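Local coordinates for protein putative phosphosugar isomerase (Silicibacter pomeroyi DSS-3, PDB 3FJ1) that is of unestablished function but contains two SIS domains and probably binds a carbohydrate derivative, as a presumed sugar-phosphate isomerase, at residues I13-L24 against L180-S191; A190-R199 against S311-A322. All blocks are in the same frame, centred on the assembly; numbering follows the deposited sequence. Where two conformers were deposited one is given.

Interaction 1: I13-L24 against L180-S191; sequences IDEIPEAVQRLL and LGNLPETLAAAS
The rings of Pro17 and Pro184 each pack beside the other proline's carbonyl: Pro17 CB is 3.5 Å from Pro184 O, and Pro184 CB is 3.6 Å from Pro17 O. They lie where N-terminal helix 8-41 packs on helix 183-191, which falls between the two parallel sheets in the chain. The two helices run almost exactly antiparallel, 174° between their directions, with axes 8.2 Å apart. The ring of Pro184 is a knob in a hole formed by Pro17, Val20, Gln21 and Leu24. Its CB and CG lie against the side chain of Gln21. Pro184 CD lies 4.1 Å from Val20 CG1 and also meets Leu24. The ring of Pro17 points its CG at the backbone of Ala188, 3.6 Å from Ala188 N. Both proline oxygens still accept the usual helical bond, from Ala188 N and Gln21 N. The chain of 13-24 is kinked at Pro17, where the helical bonding lapses, and Pro184 sits in the first turn of its own helix.

Deeper in the interface the contact is aliphatic. Val20 CG1, placed anti to the backbone N (chi1 173°), touches Leu183 CB. The other branch, CG2, lies 3.9 Å from Leu187 CD1. Leu187 CD1 also meets Ile16 CG2, so one methyl touches both Ile16 and Val20, crossing each at about a right angle. On helix 153-171, Val157 packs on Val20 and Val161 on Leu183. At one end Leu24 CD1 rests 3.4 Å from Leu180 O. At the other, Ser191 turns its OG back to its own helix, giving its hydrogen to Ala188 O at 2.6 Å, and presents its CB to Ile13 CG2.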
# COMPACT_ATOMS: atom_id res chain seq x y z
N ILE A 13 13.32 8.01 -21.97
CA ILE A 13 14.36 8.03 -20.95
C ILE A 13 15.42 9.10 -21.30
O ILE A 13 15.90 9.83 -20.41
CB ILE A 13 15.03 6.64 -20.79
CG1 ILE A 13 14.06 5.63 -20.19
CG2 ILE A 13 16.28 6.75 -19.91
CD1 ILE A 13 14.51 4.14 -20.32
N ASP A 14 15.80 9.22 -22.57
CA ASP A 14 16.81 10.21 -22.96
C ASP A 14 16.26 11.65 -22.94
O ASP A 14 17.03 12.61 -23.00
CB ASP A 14 17.41 9.87 -24.31
CG ASP A 14 18.39 8.72 -24.22
OD1 ASP A 14 19.13 8.67 -23.22
OD2 ASP A 14 18.39 7.86 -25.12
N GLU A 15 14.94 11.78 -22.90
CA GLU A 15 14.31 13.11 -22.70
C GLU A 15 14.09 13.48 -21.23
O GLU A 15 13.72 14.63 -20.98
CB GLU A 15 12.92 13.17 -23.37
CG GLU A 15 12.93 13.04 -24.88
CD GLU A 15 11.55 12.79 -25.52
OE1 GLU A 15 10.58 12.46 -24.80
OE2 GLU A 15 11.45 12.90 -26.79
N ILE A 16 14.29 12.55 -20.28
CA ILE A 16 14.04 12.84 -18.86
C ILE A 16 14.85 14.04 -18.34
O ILE A 16 14.27 14.95 -17.74
CB ILE A 16 14.21 11.59 -17.93
CG1 ILE A 16 13.05 10.60 -18.11
CG2 ILE A 16 14.32 12.00 -16.42
CD1 ILE A 16 13.30 9.21 -17.48
N PRO A 17 16.17 14.09 -18.56
CA PRO A 17 16.89 15.28 -18.07
C PRO A 17 16.36 16.65 -18.56
O PRO A 17 16.21 17.57 -17.74
CB PRO A 17 18.33 15.03 -18.55
CG PRO A 17 18.43 13.52 -18.66
CD PRO A 17 17.08 13.10 -19.17
N GLU A 18 16.04 16.80 -19.86
CA GLU A 18 15.53 18.06 -20.39
C GLU A 18 14.11 18.35 -19.92
O GLU A 18 13.73 19.51 -19.78
CB GLU A 18 15.56 18.09 -21.92
CG GLU A 18 15.65 19.50 -22.49
CD GLU A 18 17.04 20.11 -22.29
OE1 GLU A 18 18.01 19.32 -22.31
OE2 GLU A 18 17.15 21.34 -22.12
N ALA A 19 13.32 17.30 -19.72
CA ALA A 19 11.96 17.45 -19.21
C ALA A 19 12.04 18.07 -17.81
O ALA A 19 11.32 19.00 -17.50
CB ALA A 19 11.25 16.09 -19.14
N VAL A 20 12.90 17.51 -16.95
CA VAL A 20 13.13 18.09 -15.62
C VAL A 20 13.61 19.54 -15.73
O VAL A 20 13.19 20.40 -14.96
CB VAL A 20 14.10 17.20 -14.80
CG1 VAL A 20 14.49 17.87 -13.50
CG2 VAL A 20 13.45 15.82 -14.54
N GLN A 21 14.48 19.82 -16.69
CA GLN A 21 14.95 21.18 -16.90
C GLN A 21 13.80 22.11 -17.25
O GLN A 21 13.73 23.21 -16.70
CB GLN A 21 16.03 21.25 -17.99
CG GLN A 21 16.71 22.62 -18.13
CD GLN A 21 17.39 23.03 -16.85
OE1 GLN A 21 16.91 23.92 -16.13
NE2 GLN A 21 18.46 22.35 -16.51
N ARG A 22 12.88 21.66 -18.10
CA ARG A 22 11.73 22.50 -18.47
C ARG A 22 10.84 22.75 -17.27
O ARG A 22 10.37 23.85 -17.09
CB ARG A 22 10.92 21.89 -19.62
CG ARG A 22 11.65 21.93 -20.94
CD ARG A 22 10.80 21.49 -22.10
NE ARG A 22 11.66 21.17 -23.23
CZ ARG A 22 12.24 19.98 -23.43
NH1 ARG A 22 12.07 18.98 -22.57
NH2 ARG A 22 13.01 19.80 -24.49
N LEU A 23 10.63 21.73 -16.44
CA LEU A 23 9.83 21.86 -15.23
C LEU A 23 10.50 22.85 -14.26
O LEU A 23 9.85 23.72 -13.73
CB LEU A 23 9.63 20.48 -14.58
CG LEU A 23 8.95 20.50 -13.21
CD1 LEU A 23 7.58 21.18 -13.26
CD2 LEU A 23 8.92 19.07 -12.72
N LEU A 24 11.80 22.72 -14.06
CA LEU A 24 12.55 23.65 -13.21
C LEU A 24 12.44 25.09 -13.72
O LEU A 24 12.21 26.01 -12.93
CB LEU A 24 14.01 23.22 -13.09
CG LEU A 24 14.34 21.96 -12.28
CD1 LEU A 24 15.73 21.41 -12.58
CD2 LEU A 24 14.17 22.22 -10.75
N LEU A 180 17.81 19.70 -6.42
CA LEU A 180 16.78 19.75 -7.49
C LEU A 180 17.33 20.48 -8.72
O LEU A 180 17.14 20.03 -9.86
CB LEU A 180 15.52 20.44 -6.99
CG LEU A 180 14.66 19.64 -6.00
CD1 LEU A 180 13.68 20.58 -5.21
CD2 LEU A 180 13.91 18.44 -6.71
N GLY A 181 18.00 21.60 -8.47
CA GLY A 181 18.59 22.42 -9.52
C GLY A 181 19.59 21.67 -10.37
O GLY A 181 19.74 21.94 -11.57
N ASN A 182 20.32 20.75 -9.76
CA ASN A 182 21.30 19.92 -10.47
C ASN A 182 20.77 18.61 -11.04
O ASN A 182 21.54 17.85 -11.64
CB ASN A 182 22.47 19.60 -9.55
CG ASN A 182 23.29 20.83 -9.20
OD1 ASN A 182 23.58 21.66 -10.07
ND2 ASN A 182 23.63 20.98 -7.92
N LEU A 183 19.48 18.33 -10.88
CA LEU A 183 18.94 17.06 -11.34
C LEU A 183 19.12 16.73 -12.81
O LEU A 183 19.35 15.58 -13.12
CB LEU A 183 17.46 16.88 -10.98
CG LEU A 183 17.17 16.23 -9.63
CD1 LEU A 183 15.63 16.19 -9.42
CD2 LEU A 183 17.79 14.83 -9.51
N PRO A 184 18.94 17.70 -13.72
CA PRO A 184 19.18 17.37 -15.13
C PRO A 184 20.57 16.73 -15.36
O PRO A 184 20.66 15.74 -16.05
CB PRO A 184 19.03 18.71 -15.83
CG PRO A 184 18.03 19.47 -14.95
CD PRO A 184 18.42 19.08 -13.56
N GLU A 185 21.60 17.27 -14.72
CA GLU A 185 22.96 16.72 -14.81
C GLU A 185 23.01 15.31 -14.23
O GLU A 185 23.50 14.38 -14.88
CB GLU A 185 23.98 17.61 -14.07
CG GLU A 185 25.43 17.17 -14.18
CD GLU A 185 26.42 18.03 -13.38
OE1 GLU A 185 26.20 18.30 -12.18
OE2 GLU A 185 27.46 18.40 -13.96
N THR A 186 22.53 15.17 -13.00
CA THR A 186 22.51 13.91 -12.28
C THR A 186 21.77 12.85 -13.08
O THR A 186 22.24 11.71 -13.21
CB THR A 186 21.84 14.09 -10.89
OG1 THR A 186 22.56 15.08 -10.14
CG2 THR A 186 21.84 12.77 -10.07
N LEU A 187 20.60 13.22 -13.63
CA LEU A 187 19.75 12.24 -14.33
C LEU A 187 20.30 11.88 -15.69
O LEU A 187 20.12 10.74 -16.15
CB LEU A 187 18.30 12.71 -14.41
CG LEU A 187 17.63 12.89 -13.03
CD1 LEU A 187 16.16 13.31 -13.17
CD2 LEU A 187 17.75 11.64 -12.14
N ALA A 188 21.00 12.83 -16.31
CA ALA A 188 21.67 12.55 -17.57
C ALA A 188 22.68 11.43 -17.32
O ALA A 188 22.69 10.43 -18.04
CB ALA A 188 22.36 13.78 -18.10
N ALA A 189 23.52 11.60 -16.29
CA ALA A 189 24.50 10.61 -15.88
C ALA A 189 23.82 9.28 -15.57
O ALA A 189 24.20 8.21 -16.11
CB ALA A 189 25.28 11.13 -14.68
N ALA A 190 22.78 9.32 -14.70
CA ALA A 190 22.02 8.12 -14.38
C ALA A 190 21.47 7.35 -15.59
O ALA A 190 21.40 6.13 -15.57
CB ALA A 190 20.85 8.49 -13.41
N SER A 191 21.06 8.06 -16.64
CA SER A 191 20.48 7.41 -17.80
C SER A 191 21.55 6.68 -18.62
O SER A 191 21.21 5.89 -19.48
CB SER A 191 19.77 8.42 -18.70
OG SER A 191 20.69 9.32 -19.32

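Interaction 2: A190-R199 against S311-A322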
# COMPACT_ATOMS: atom_id res chain seq x y z
N ALA A 190 22.78 9.32 -14.70
CA ALA A 190 22.02 8.12 -14.38
C ALA A 190 21.47 7.35 -15.59
O ALA A 190 21.40 6.13 -15.57
CB ALA A 190 20.85 8.49 -13.41
N SER A 191 21.06 8.06 -16.64
CA SER A 191 20.48 7.41 -17.80
C SER A 191 21.55 6.68 -18.62
O SER A 191 21.21 5.89 -19.48
CB SER A 191 19.77 8.42 -18.70
OG SER A 191 20.69 9.32 -19.32
N ARG A 192 22.82 6.96 -18.36
CA ARG A 192 23.93 6.30 -19.08
C ARG A 192 24.39 4.99 -18.38
O ARG A 192 25.41 4.39 -18.76
CB ARG A 192 25.09 7.29 -19.28
CG ARG A 192 24.71 8.48 -20.19
CD ARG A 192 25.93 9.38 -20.56
NE ARG A 192 26.34 10.28 -19.46
CZ ARG A 192 25.91 11.55 -19.28
NH1 ARG A 192 25.08 12.15 -20.15
NH2 ARG A 192 26.35 12.26 -18.23
N ILE A 193 23.63 4.52 -17.39
CA ILE A 193 23.92 3.31 -16.65
C ILE A 193 22.84 2.29 -17.04
O ILE A 193 21.65 2.66 -17.17
CB ILE A 193 23.84 3.58 -15.14
CG1 ILE A 193 24.98 4.52 -14.73
CG2 ILE A 193 23.86 2.25 -14.36
CD1 ILE A 193 24.86 5.08 -13.34
N ASP A 194 23.23 1.05 -17.34
CA ASP A 194 22.22 0.04 -17.68
C ASP A 194 22.45 -1.34 -17.08
O ASP A 194 21.77 -2.28 -17.43
CB ASP A 194 21.92 0.04 -19.18
CG ASP A 194 23.10 -0.34 -20.03
OD1 ASP A 194 24.03 -1.02 -19.52
OD2 ASP A 194 23.06 -0.02 -21.23
N TRP A 195 23.38 -1.42 -16.12
CA TRP A 195 23.53 -2.61 -15.28
C TRP A 195 23.54 -3.95 -16.02
O TRP A 195 22.71 -4.83 -15.72
CB TRP A 195 22.46 -2.65 -14.17
CG TRP A 195 22.48 -1.48 -13.22
CD1 TRP A 195 23.57 -0.75 -12.84
CD2 TRP A 195 21.37 -0.94 -12.48
NE1 TRP A 195 23.21 0.21 -11.96
CE2 TRP A 195 21.87 0.12 -11.70
CE3 TRP A 195 20.01 -1.26 -12.39
CZ2 TRP A 195 21.05 0.89 -10.85
CZ3 TRP A 195 19.20 -0.50 -11.57
CH2 TRP A 195 19.73 0.57 -10.80
N PRO A 196 24.52 -4.14 -16.91
CA PRO A 196 24.59 -5.39 -17.71
C PRO A 196 24.59 -6.70 -16.91
O PRO A 196 23.99 -7.68 -17.33
CB PRO A 196 25.90 -5.23 -18.51
CG PRO A 196 26.66 -4.13 -17.85
CD PRO A 196 25.65 -3.23 -17.18
N GLU A 197 25.25 -6.69 -15.76
CA GLU A 197 25.30 -7.85 -14.87
C GLU A 197 23.89 -8.23 -14.38
O GLU A 197 23.58 -9.41 -14.26
CB GLU A 197 26.26 -7.60 -13.71
CG GLU A 197 25.87 -6.44 -12.75
CD GLU A 197 26.02 -5.00 -13.36
OE1 GLU A 197 26.46 -4.82 -14.50
OE2 GLU A 197 25.70 -4.07 -12.69
N MSE A 198 23.02 -7.24 -14.12
CA MSE A 198 21.64 -7.54 -13.74
C MSE A 198 20.86 -8.12 -14.92
O MSE A 198 20.07 -9.01 -14.76
CB MSE A 198 20.93 -6.27 -13.23
CG MSE A 198 19.43 -6.43 -13.02
SE MSE A 198 19.04 -7.61 -11.53
CE MSE A 198 19.64 -6.36 -10.19
N ARG A 199 21.10 -7.59 -16.12
CA ARG A 199 20.38 -8.06 -17.29
C ARG A 199 20.70 -9.55 -17.53
O ARG A 199 19.80 -10.35 -17.82
CB ARG A 199 20.69 -7.20 -18.52
CG ARG A 199 20.54 -5.70 -18.29
CD ARG A 199 20.34 -4.87 -19.54
NE ARG A 199 21.33 -5.13 -20.61
CZ ARG A 199 22.46 -4.47 -20.79
NH1 ARG A 199 22.86 -3.53 -19.98
NH2 ARG A 199 23.24 -4.80 -21.81
N SER A 311 17.45 9.43 -9.23
CA SER A 311 18.59 8.99 -10.00
C SER A 311 18.54 7.44 -10.16
O SER A 311 18.75 6.87 -11.24
CB SER A 311 19.88 9.47 -9.31
OG SER A 311 21.01 8.87 -9.92
N LEU A 312 18.24 6.74 -9.07
CA LEU A 312 18.19 5.28 -9.08
C LEU A 312 17.14 4.72 -10.03
O LEU A 312 17.38 3.77 -10.75
CB LEU A 312 17.91 4.76 -7.66
CG LEU A 312 18.81 5.23 -6.53
CD1 LEU A 312 18.40 4.60 -5.21
CD2 LEU A 312 20.28 4.88 -6.88
N ILE A 313 15.94 5.31 -10.03
CA ILE A 313 14.87 4.85 -10.91
C ILE A 313 15.22 5.11 -12.37
O ILE A 313 14.84 4.31 -13.22
CB ILE A 313 13.48 5.40 -10.52
CG1 ILE A 313 12.36 4.50 -11.11
CG2 ILE A 313 13.33 6.93 -10.85
CD1 ILE A 313 12.24 3.06 -10.50
N VAL A 314 15.90 6.20 -12.68
CA VAL A 314 16.33 6.46 -14.07
C VAL A 314 17.30 5.35 -14.53
O VAL A 314 17.17 4.80 -15.66
CB VAL A 314 16.89 7.89 -14.28
CG1 VAL A 314 17.56 8.01 -15.66
CG2 VAL A 314 15.73 8.97 -14.12
N SER A 315 18.25 5.00 -13.68
CA SER A 315 19.17 3.90 -14.00
C SER A 315 18.40 2.58 -14.18
O SER A 315 18.69 1.78 -15.08
CB SER A 315 20.26 3.78 -12.95
OG SER A 315 21.15 4.90 -13.01
N PHE A 316 17.42 2.35 -13.32
CA PHE A 316 16.60 1.15 -13.43
C PHE A 316 15.85 1.11 -14.77
O PHE A 316 15.80 0.07 -15.43
CB PHE A 316 15.59 1.06 -12.27
CG PHE A 316 14.64 -0.11 -12.39
CD1 PHE A 316 15.02 -1.35 -11.98
CD2 PHE A 316 13.38 0.05 -12.91
CE1 PHE A 316 14.14 -2.43 -12.10
CE2 PHE A 316 12.51 -1.01 -13.04
CZ PHE A 316 12.88 -2.24 -12.64
N TYR A 317 15.23 2.24 -15.13
CA TYR A 317 14.47 2.33 -16.38
C TYR A 317 15.36 1.97 -17.57
O TYR A 317 14.97 1.24 -18.49
CB TYR A 317 13.93 3.75 -16.59
CG TYR A 317 12.81 4.22 -15.67
CD1 TYR A 317 11.82 3.36 -15.18
CD2 TYR A 317 12.68 5.58 -15.38
CE1 TYR A 317 10.78 3.83 -14.38
CE2 TYR A 317 11.63 6.06 -14.58
CZ TYR A 317 10.69 5.18 -14.10
OH TYR A 317 9.66 5.69 -13.30
N SER A 318 16.56 2.52 -17.53
CA SER A 318 17.59 2.29 -18.53
C SER A 318 17.97 0.79 -18.58
O SER A 318 18.05 0.23 -19.66
CB SER A 318 18.80 3.18 -18.23
OG SER A 318 19.85 2.92 -19.15
N MSE A 319 18.17 0.16 -17.43
CA MSE A 319 18.44 -1.29 -17.38
C MSE A 319 17.30 -2.11 -18.04
O MSE A 319 17.54 -2.96 -18.92
CB MSE A 319 18.69 -1.76 -15.95
CG MSE A 319 19.07 -3.23 -15.78
SE MSE A 319 17.54 -4.44 -15.84
CE MSE A 319 16.81 -4.03 -14.05
N VAL A 320 16.06 -1.78 -17.66
CA VAL A 320 14.87 -2.49 -18.19
C VAL A 320 14.74 -2.32 -19.71
O VAL A 320 14.51 -3.28 -20.43
CB VAL A 320 13.58 -2.05 -17.47
CG1 VAL A 320 12.30 -2.59 -18.17
CG2 VAL A 320 13.62 -2.52 -15.97
N GLU A 321 14.95 -1.11 -20.21
CA GLU A 321 14.85 -0.90 -21.66
C GLU A 321 15.92 -1.72 -22.38
O GLU A 321 15.65 -2.33 -23.42
CB GLU A 321 14.94 0.59 -21.99
CG GLU A 321 14.60 0.93 -23.44
CD GLU A 321 15.68 0.60 -24.45
OE1 GLU A 321 16.92 0.64 -24.13
OE2 GLU A 321 15.28 0.34 -25.62
N ALA A 322 17.15 -1.72 -21.86
CA ALA A 322 18.23 -2.47 -22.48
C ALA A 322 17.91 -3.98 -22.44
O ALA A 322 18.17 -4.70 -23.39
CB ALA A 322 19.56 -2.19 -21.79
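The link between helix 183-191 and helix 196-204 lies along helix 308-326, the last helix of the modelled chain. Two serines of that helix hold the backbone of the link. Ser315 OG donates to Ala190 O at 2.9 Å. One turn on, Ser318 OG donates to Ile193 O at 2.7 Å, from 38° above the carbonyl plane, and it also bonds Arg10 of helix 8-41.

Trp195 is at the N-cap position of helix 196-204 and turns its indole onto helix 308-326, with CG anti to the carbonyl carbon (chi1 -60°). Ser315 CB sits 3.6 Å above one face of its ring. Trp195 CZ3 lies near the plane of the Phe316 ring, at its edge. Trp195 NE1 bonds the carbonyl of Glu298. Met319 and Met198 are both selenomethionines. Met319 crosses the indole at about a right angle, and Met319 CE meets Met198 CG at 3.7 Å.

Arg199 runs past Met319 in the opposite direction and lays one face of its guanidinium over Ala322 CB. Its NH1 binds Asp194 O at 3.0 Å; the oxygen lies in the guanidinium plane, but the nitrogen stands well above the carbonyl plane. Arg199 NH1 also makes a salt bridge to Asp194 OD1 at 2.8 Å, strongly bent and so weak as a hydrogen bond, and NE pairs with Glu326. The link thus gives backbone carbonyls to hydroxyls and a guanidinium, while the charge of Arg199 is probably balanced by two carboxylates.

How the interactions relate
Interactions 1 and 2 lie in series along the chain, with centres about 15 Å apart. They share helix 183-191 and overlap at Ala190 and Ser191. That helix follows the last strand of the first parallel sheet and precedes the first strand of the second. It packs on N-terminal helix 8-41 in interaction 1, and its end and the following link pack on helix 308-326 in interaction 2. The contacts also touch directly: Ile13 CD1 is 3.5 Å from Tyr317 O, and Leu187 CD2 is 3.5 Å from Ser311 CA. Helices 8-41, 183-191 and 308-326 form a packed group that is consistent with holding the two SIS domains together.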